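Local coordinates for protein mercuric reductase (Metallosphaera sedula, PDB 4YWO) that probably reduces mercuric ions to elemental mercury with NADPH, using a bound FAD and a redox-active disulfide in a homodimer, at residues Leu185-Ala190 / Val200-Arg205; Ile224-Asn227 / Ala231-Thr234. One frame throughout, in Å; residues are numbered along the deposited sequence. Where two conformers were deposited one is given.

Interaction 1: Leu185-Ala190 / Val200-Arg205; sequences LALEFA and VAILQR. With FAD (flavin-adenine dinucleotide), chain B.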
loop_
_atom_site.group_PDB
_atom_site.type_symbol
_atom_site.label_atom_id
_atom_site.label_comp_id
_atom_site.label_asym_id
_atom_site.label_seq_id
_atom_site.Cartn_x
_atom_site.Cartn_y
_atom_site.Cartn_z
ATOM N N LEU A 185 -3.922 -10.287 -18.443
ATOM C CA LEU A 185 -4.635 -9.321 -19.316
ATOM C C LEU A 185 -6.019 -9.789 -19.535
ATOM O O LEU A 185 -6.974 -8.984 -19.545
ATOM C CB LEU A 185 -3.979 -9.116 -20.657
ATOM C CG LEU A 185 -2.617 -8.377 -20.506
ATOM C CD1 LEU A 185 -2.150 -7.916 -21.919
ATOM C CD2 LEU A 185 -2.512 -7.191 -19.525
ATOM N N ALA A 186 -6.268 -11.106 -19.678
ATOM C CA ALA A 186 -7.655 -11.548 -19.730
ATOM C C ALA A 186 -8.491 -11.179 -18.530
ATOM O O ALA A 186 -9.667 -10.792 -18.659
ATOM C CB ALA A 186 -7.702 -13.060 -19.919
ATOM N N LEU A 187 -7.941 -11.374 -17.359
ATOM C CA LEU A 187 -8.622 -11.020 -16.115
ATOM C C LEU A 187 -8.933 -9.512 -16.060
ATOM O O LEU A 187 -10.064 -9.137 -15.659
ATOM C CB LEU A 187 -7.874 -11.504 -14.855
ATOM C CG LEU A 187 -7.570 -12.969 -14.796
ATOM C CD1 LEU A 187 -6.801 -13.193 -13.459
ATOM C CD2 LEU A 187 -8.695 -13.884 -14.883
ATOM N N GLU A 188 -7.961 -8.711 -16.321
ATOM C CA GLU A 188 -8.179 -7.278 -16.290
ATOM C C GLU A 188 -9.246 -6.789 -17.284
ATOM O O GLU A 188 -10.131 -6.100 -16.955
ATOM C CB GLU A 188 -6.879 -6.530 -16.494
ATOM C CG GLU A 188 -5.904 -6.624 -15.284
ATOM C CD GLU A 188 -4.618 -5.820 -15.459
ATOM O OE1 GLU A 188 -4.452 -5.200 -16.566
ATOM O OE2 GLU A 188 -3.716 -5.808 -14.511
ATOM N N PHE A 189 -9.123 -7.229 -18.552
ATOM C CA PHE A 189 -10.148 -6.791 -19.528
ATOM C C PHE A 189 -11.476 -7.386 -19.252
ATOM O O PHE A 189 -12.520 -6.758 -19.516
ATOM C CB PHE A 189 -9.667 -7.113 -20.999
ATOM C CG PHE A 189 -8.634 -6.155 -21.502
ATOM C CD1 PHE A 189 -9.043 -4.907 -21.945
ATOM C CD2 PHE A 189 -7.307 -6.505 -21.674
ATOM C CE1 PHE A 189 -8.169 -3.959 -22.339
ATOM C CE2 PHE A 189 -6.397 -5.532 -22.183
ATOM C CZ PHE A 189 -6.859 -4.231 -22.442
ATOM N N ALA A 190 -11.565 -8.649 -18.802
ATOM C CA ALA A 190 -12.852 -9.209 -18.456
ATOM C C ALA A 190 -13.530 -8.443 -17.340
ATOM O O ALA A 190 -14.747 -8.151 -17.428
ATOM C CB ALA A 190 -12.779 -10.665 -18.105
ATOM N N VAL A 200 -19.449 -11.036 -20.579
ATOM C CA VAL A 200 -18.128 -11.529 -20.953
ATOM C C VAL A 200 -17.992 -13.004 -20.627
ATOM O O VAL A 200 -18.410 -13.470 -19.568
ATOM C CB VAL A 200 -17.015 -10.740 -20.187
ATOM C CG1 VAL A 200 -15.625 -11.262 -20.509
ATOM C CG2 VAL A 200 -17.098 -9.255 -20.366
ATOM N N ALA A 201 -17.377 -13.704 -21.542
ATOM C CA ALA A 201 -16.887 -15.050 -21.302
ATOM C C ALA A 201 -15.411 -15.182 -21.498
ATOM O O ALA A 201 -14.868 -14.700 -22.502
ATOM C CB ALA A 201 -17.546 -16.066 -22.203
ATOM N N ILE A 202 -14.736 -15.851 -20.565
ATOM C CA ILE A 202 -13.312 -16.166 -20.694
ATOM C C ILE A 202 -13.189 -17.611 -21.115
ATOM O O ILE A 202 -13.774 -18.476 -20.466
ATOM C CB ILE A 202 -12.579 -16.000 -19.335
ATOM C CG1 ILE A 202 -12.432 -14.502 -19.025
ATOM C CG2 ILE A 202 -11.220 -16.685 -19.363
ATOM C CD1 ILE A 202 -11.969 -14.256 -17.588
ATOM N N LEU A 203 -12.440 -17.874 -22.168
ATOM C CA LEU A 203 -12.179 -19.223 -22.669
ATOM C C LEU A 203 -10.699 -19.547 -22.503
ATOM O O LEU A 203 -9.812 -19.012 -23.212
ATOM C CB LEU A 203 -12.545 -19.261 -24.156
ATOM C CG LEU A 203 -13.955 -18.822 -24.485
ATOM C CD1 LEU A 203 -14.183 -18.747 -26.050
ATOM C CD2 LEU A 203 -15.041 -19.554 -23.779
ATOM N N GLN A 204 -10.440 -20.431 -21.553
ATOM C CA GLN A 204 -9.093 -20.722 -21.086
ATOM C C GLN A 204 -8.776 -22.194 -21.377
ATOM O O GLN A 204 -9.546 -23.037 -20.916
ATOM C CB GLN A 204 -9.055 -20.455 -19.590
ATOM C CG GLN A 204 -7.817 -20.938 -18.840
ATOM C CD GLN A 204 -6.521 -20.307 -19.203
ATOM O OE1 GLN A 204 -6.299 -19.844 -20.349
ATOM N NE2 GLN A 204 -5.557 -20.346 -18.269
ATOM N N ARG A 205 -7.635 -22.455 -21.987
ATOM C CA ARG A 205 -7.263 -23.858 -22.310
ATOM C C ARG A 205 -6.859 -24.642 -21.089
ATOM O O ARG A 205 -7.307 -25.771 -20.880
ATOM C CB ARG A 205 -6.191 -23.888 -23.357
ATOM C CG ARG A 205 -5.754 -25.271 -23.871
ATOM C CD ARG A 205 -4.502 -24.962 -24.718
ATOM N NE ARG A 205 -4.109 -25.978 -25.688
ATOM C CZ ARG A 205 -4.726 -26.218 -26.851
ATOM N NH1 ARG A 205 -5.820 -25.540 -27.228
ATOM N NH2 ARG A 205 -4.249 -27.170 -27.651
HETATM P PA FAD B . 8.173 -1.551 -26.020
HETATM O O1A FAD B . 7.770 -0.375 -25.162
HETATM O O2A FAD B . 7.169 -2.179 -26.957
HETATM O O5B FAD B . 9.467 -1.127 -26.880
HETATM C C5B FAD B . 9.502 -1.342 -28.289
HETATM C C4B FAD B . 9.496 0.002 -29.007
HETATM O O4B FAD B . 10.592 0.064 -29.924
HETATM C C3B FAD B . 8.214 0.198 -29.799
HETATM O O3B FAD B . 7.521 1.359 -29.332
HETATM C C2B FAD B . 8.632 0.388 -31.243
HETATM O O2B FAD B . 8.208 1.672 -31.710
HETATM C C1B FAD B . 10.150 0.300 -31.263
HETATM N N9A FAD B . 10.575 -0.821 -32.138
HETATM C C8A FAD B . 10.133 -2.090 -32.060
HETATM N N7A FAD B . 10.719 -2.871 -33.004
HETATM C C5A FAD B . 11.559 -2.091 -33.709
HETATM C C6A FAD B . 12.489 -2.279 -34.848
HETATM N N6A FAD B . 12.641 -3.490 -35.436
HETATM N N1A FAD B . 13.181 -1.201 -35.279
HETATM C C2A FAD B . 13.039 0.007 -34.703
HETATM N N3A FAD B . 12.215 0.249 -33.667
HETATM C C4A FAD B . 11.461 -0.741 -33.134
HETATM N N1 FAD B . 3.369 -3.770 -17.203
HETATM C C2 FAD B . 3.348 -3.367 -15.907
HETATM O O2 FAD B . 4.413 -3.393 -15.253
HETATM N N3 FAD B . 2.227 -2.940 -15.298
HETATM C C4 FAD B . 1.048 -2.883 -15.928
HETATM O O4 FAD B . 0.024 -2.481 -15.334
HETATM C C4X FAD B . 0.985 -3.306 -17.348
HETATM N N5 FAD B . -0.167 -3.278 -18.055
HETATM C C5X FAD B . -0.192 -3.671 -19.350
HETATM C C6 FAD B . -1.388 -3.633 -20.058
HETATM C C7 FAD B . -1.423 -4.035 -21.388
HETATM C C7M FAD B . -2.721 -3.994 -22.153
HETATM C C8 FAD B . -0.182 -4.506 -22.057
HETATM C C8M FAD B . -0.223 -4.941 -23.499
HETATM C C9 FAD B . 1.016 -4.546 -21.354
HETATM C C9A FAD B . 1.051 -4.144 -20.024
HETATM N N10 FAD B . 2.261 -4.180 -19.304
HETATM C C10 FAD B . 2.252 -3.765 -17.959
HETATM C "C1'" FAD B . 3.499 -4.640 -19.938
HETATM C "C2'" FAD B . 4.364 -3.437 -20.295
HETATM O "O2'" FAD B . 3.587 -2.496 -21.045
HETATM C "C3'" FAD B . 5.578 -3.861 -21.114
HETATM O "O3'" FAD B . 6.266 -4.917 -20.435
HETATM C "C4'" FAD B . 6.528 -2.689 -21.327
HETATM O "O4'" FAD B . 5.905 -1.715 -22.169
HETATM C "C5'" FAD B . 7.832 -3.153 -21.965
HETATM O "O5'" FAD B . 8.444 -2.059 -22.646
HETATM P P FAD B . 9.596 -2.319 -23.739
HETATM O O1P FAD B . 10.304 -1.010 -23.998
HETATM O O2P FAD B . 10.387 -3.532 -23.314
HETATM O O3P FAD B . 8.753 -2.702 -25.055
#
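Leu-185 and Phe-189 bring helix 185-190 against the dimethylbenzene end of the FAD ring system. Both Leu-185 methyls lie over one face of the flavin: CD2 sits 3.8 Å from FAD C6, and CD1 is 3.9 Å from FAD C8. Phe-189 instead meets the flavin at the ring edges, without stacking. FAD C7M lies close to the plane of its phenyl ring, 4.0 Å from CE2, while residues of helix 164-168 pack around the same ring.

On the other side of the helix is strand 200-203, nearly antiparallel at 172°, with the axes 9.5 Å apart, in the strand-helix-strand unit of the Rossmann-type domain that, as in relatives, probably binds NADPH. Ala-190 CB settles between two strand side chains, 3.7 Å from Ile-202 CD1 and 3.8 Å from Val-200 CG1. The Ile-202 chain runs with CG1 anti to the carbonyl carbon (chi1 -73°) and CD1 extended, which carries CD1 to Ala-190. Leu-187 CD2 also approaches Ile-202 CD1, more loosely, at 4.3 Å.

Glu-188, which does not touch the strand, forms a salt bridge with Lys-62, an FAD-binding residue, and accepts a hydrogen bond from Phe-346 N. One helix thus meets both sheet and flavin through dispersion forces, with no hydrogen bond between helix and strand.

Interaction 2: Ile224-Asn227 / Ala231-Thr234; sequences IMEN and AVVT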
loop_
_atom_site.group_PDB
_atom_site.type_symbol
_atom_site.label_atom_id
_atom_site.label_comp_id
_atom_site.label_asym_id
_atom_site.label_seq_id
_atom_site.Cartn_x
_atom_site.Cartn_y
_atom_site.Cartn_z
ATOM N N ILE A 224 -13.223 -13.987 -8.375
ATOM C CA ILE A 224 -13.237 -12.563 -8.750
ATOM C C ILE A 224 -13.982 -12.380 -10.014
ATOM O O ILE A 224 -14.846 -11.496 -10.115
ATOM C CB ILE A 224 -11.835 -11.973 -8.777
ATOM C CG1 ILE A 224 -11.271 -12.023 -7.337
ATOM C CG2 ILE A 224 -11.871 -10.509 -9.283
ATOM C CD1 ILE A 224 -9.751 -11.852 -7.273
ATOM N N MET A 225 -13.674 -13.192 -11.006
ATOM C CA MET A 225 -14.422 -13.096 -12.259
ATOM C C MET A 225 -15.930 -13.360 -12.146
ATOM O O MET A 225 -16.753 -12.570 -12.650
ATOM C CB MET A 225 -13.811 -14.005 -13.268
ATOM C CG MET A 225 -12.384 -13.702 -13.742
ATOM S SD MET A 225 -12.169 -12.092 -14.556
ATOM C CE MET A 225 -11.674 -11.061 -13.146
ATOM N N GLU A 226 -16.229 -14.431 -11.433
ATOM C CA GLU A 226 -17.630 -14.832 -11.255
ATOM C C GLU A 226 -18.379 -13.858 -10.460
ATOM O O GLU A 226 -19.598 -13.600 -10.804
ATOM C CB GLU A 226 -17.698 -16.246 -10.714
ATOM C CG GLU A 226 -17.227 -17.243 -11.799
ATOM C CD GLU A 226 -17.260 -18.729 -11.393
ATOM O OE1 GLU A 226 -17.380 -19.012 -10.176
ATOM O OE2 GLU A 226 -17.082 -19.620 -12.308
ATOM N N ASN A 227 -17.738 -13.178 -9.521
ATOM C CA ASN A 227 -18.410 -12.143 -8.717
ATOM C C ASN A 227 -18.872 -10.959 -9.598
ATOM O O ASN A 227 -19.802 -10.268 -9.242
ATOM C CB ASN A 227 -17.506 -11.648 -7.551
ATOM C CG ASN A 227 -17.358 -12.651 -6.409
ATOM O OD1 ASN A 227 -18.069 -13.671 -6.315
ATOM N ND2 ASN A 227 -16.380 -12.367 -5.513
ATOM N N ALA A 231 -18.436 -15.353 -17.198
ATOM C CA ALA A 231 -18.548 -16.817 -17.407
ATOM C C ALA A 231 -17.101 -17.281 -17.644
ATOM O O ALA A 231 -16.423 -16.827 -18.568
ATOM C CB ALA A 231 -19.364 -17.124 -18.674
ATOM N N VAL A 232 -16.617 -18.130 -16.750
ATOM C CA VAL A 232 -15.281 -18.626 -16.830
ATOM C C VAL A 232 -15.365 -20.019 -17.338
ATOM O O VAL A 232 -15.963 -20.871 -16.633
ATOM C CB VAL A 232 -14.622 -18.557 -15.446
ATOM C CG1 VAL A 232 -13.252 -19.202 -15.573
ATOM C CG2 VAL A 232 -14.475 -17.099 -15.012
ATOM N N VAL A 233 -14.829 -20.265 -18.506
ATOM C CA VAL A 233 -14.768 -21.637 -19.088
ATOM C C VAL A 233 -13.338 -22.120 -19.179
ATOM O O VAL A 233 -12.517 -21.561 -19.901
ATOM C CB VAL A 233 -15.401 -21.638 -20.488
ATOM C CG1 VAL A 233 -15.379 -23.085 -21.024
ATOM C CG2 VAL A 233 -16.792 -21.071 -20.424
ATOM N N THR A 234 -12.961 -23.123 -18.361
ATOM C CA THR A 234 -11.628 -23.611 -18.382
ATOM C C THR A 234 -11.543 -25.034 -19.106
ATOM O O THR A 234 -12.576 -25.626 -19.285
ATOM C CB THR A 234 -11.061 -23.788 -16.969
ATOM O OG1 THR A 234 -12.040 -24.413 -16.128
ATOM C CG2 THR A 234 -10.761 -22.406 -16.387
#
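The end of helix 215-227 leads through a short connection into strand 231-233, where the chain reverses, bringing the CA atoms of Glu-226 and Ala-231 to 6.5 Å. This is the return half of a beta-alpha-beta crossover from strand 199-203, and it places strand 231-233 at the margin, within this chain, of the four-stranded parallel sheet of the Rossmann-type domain. Successive strand residues alternate: Val-232 turns toward the helix, whereas Ala-231 and Val-233 turn away from it and meet Ala-201 and Leu-203 of the adjacent strand.

Val-232 carries the contact on the strand side. Its CG2 methyl, anti to the carbonyl carbon, presses on the root of Met-225, 3.6 Å from CB and 4.2 Å from CG, the two side chains crossing at about a right angle. Beyond CB the methionine bends twice, about CB-CG (chi2 -61°) and CG-SD (chi3 93°), which takes the thioether away from Val-232 and into the core, where it packs on helix 184-194 and on Ile-202.

Glu-226 approaches the same valine from the more exposed side. Its chain is extended beyond CG and also crosses Val-232 at about a right angle, with OE2 4.1 Å from Val-232 CB, a van der Waals contact only. The polar partner of that oxygen is Arg-222, one helical turn earlier, in a salt bridge. The arginine would be expected to stabilise the carboxylate as an anion. It also ties helix to strand, because the nitrogen that meets Glu-226 OE2, Arg-222 NH1, is hydrogen-bonded to the backbone oxygen of Val-232 as well.

The two interactions are consecutive helix-on-strand contacts in one parallel sheet, their centres about 8 Å apart. Strands 199-203 and 231-233 are neighbours, probably joined by hydrogen bonds from Ile-202 N to Ala-231 O (2.8 Å) and from Val-233 N to Ile-202 O (2.9 Å). Met-225 joins the two contacts: its SD lies 3.7 Å from Ile-202 CD1 of the strand and its CE 3.6 Å from Leu-187 O of the other helix. Interaction 1 is fully buried and backed by the flavin; its side-chain contacts are apolar. Interaction 2, nearer the surface and away from the annotated sites, sets Val-232 against a buried methionine and, at its margin, an exposed glutamate.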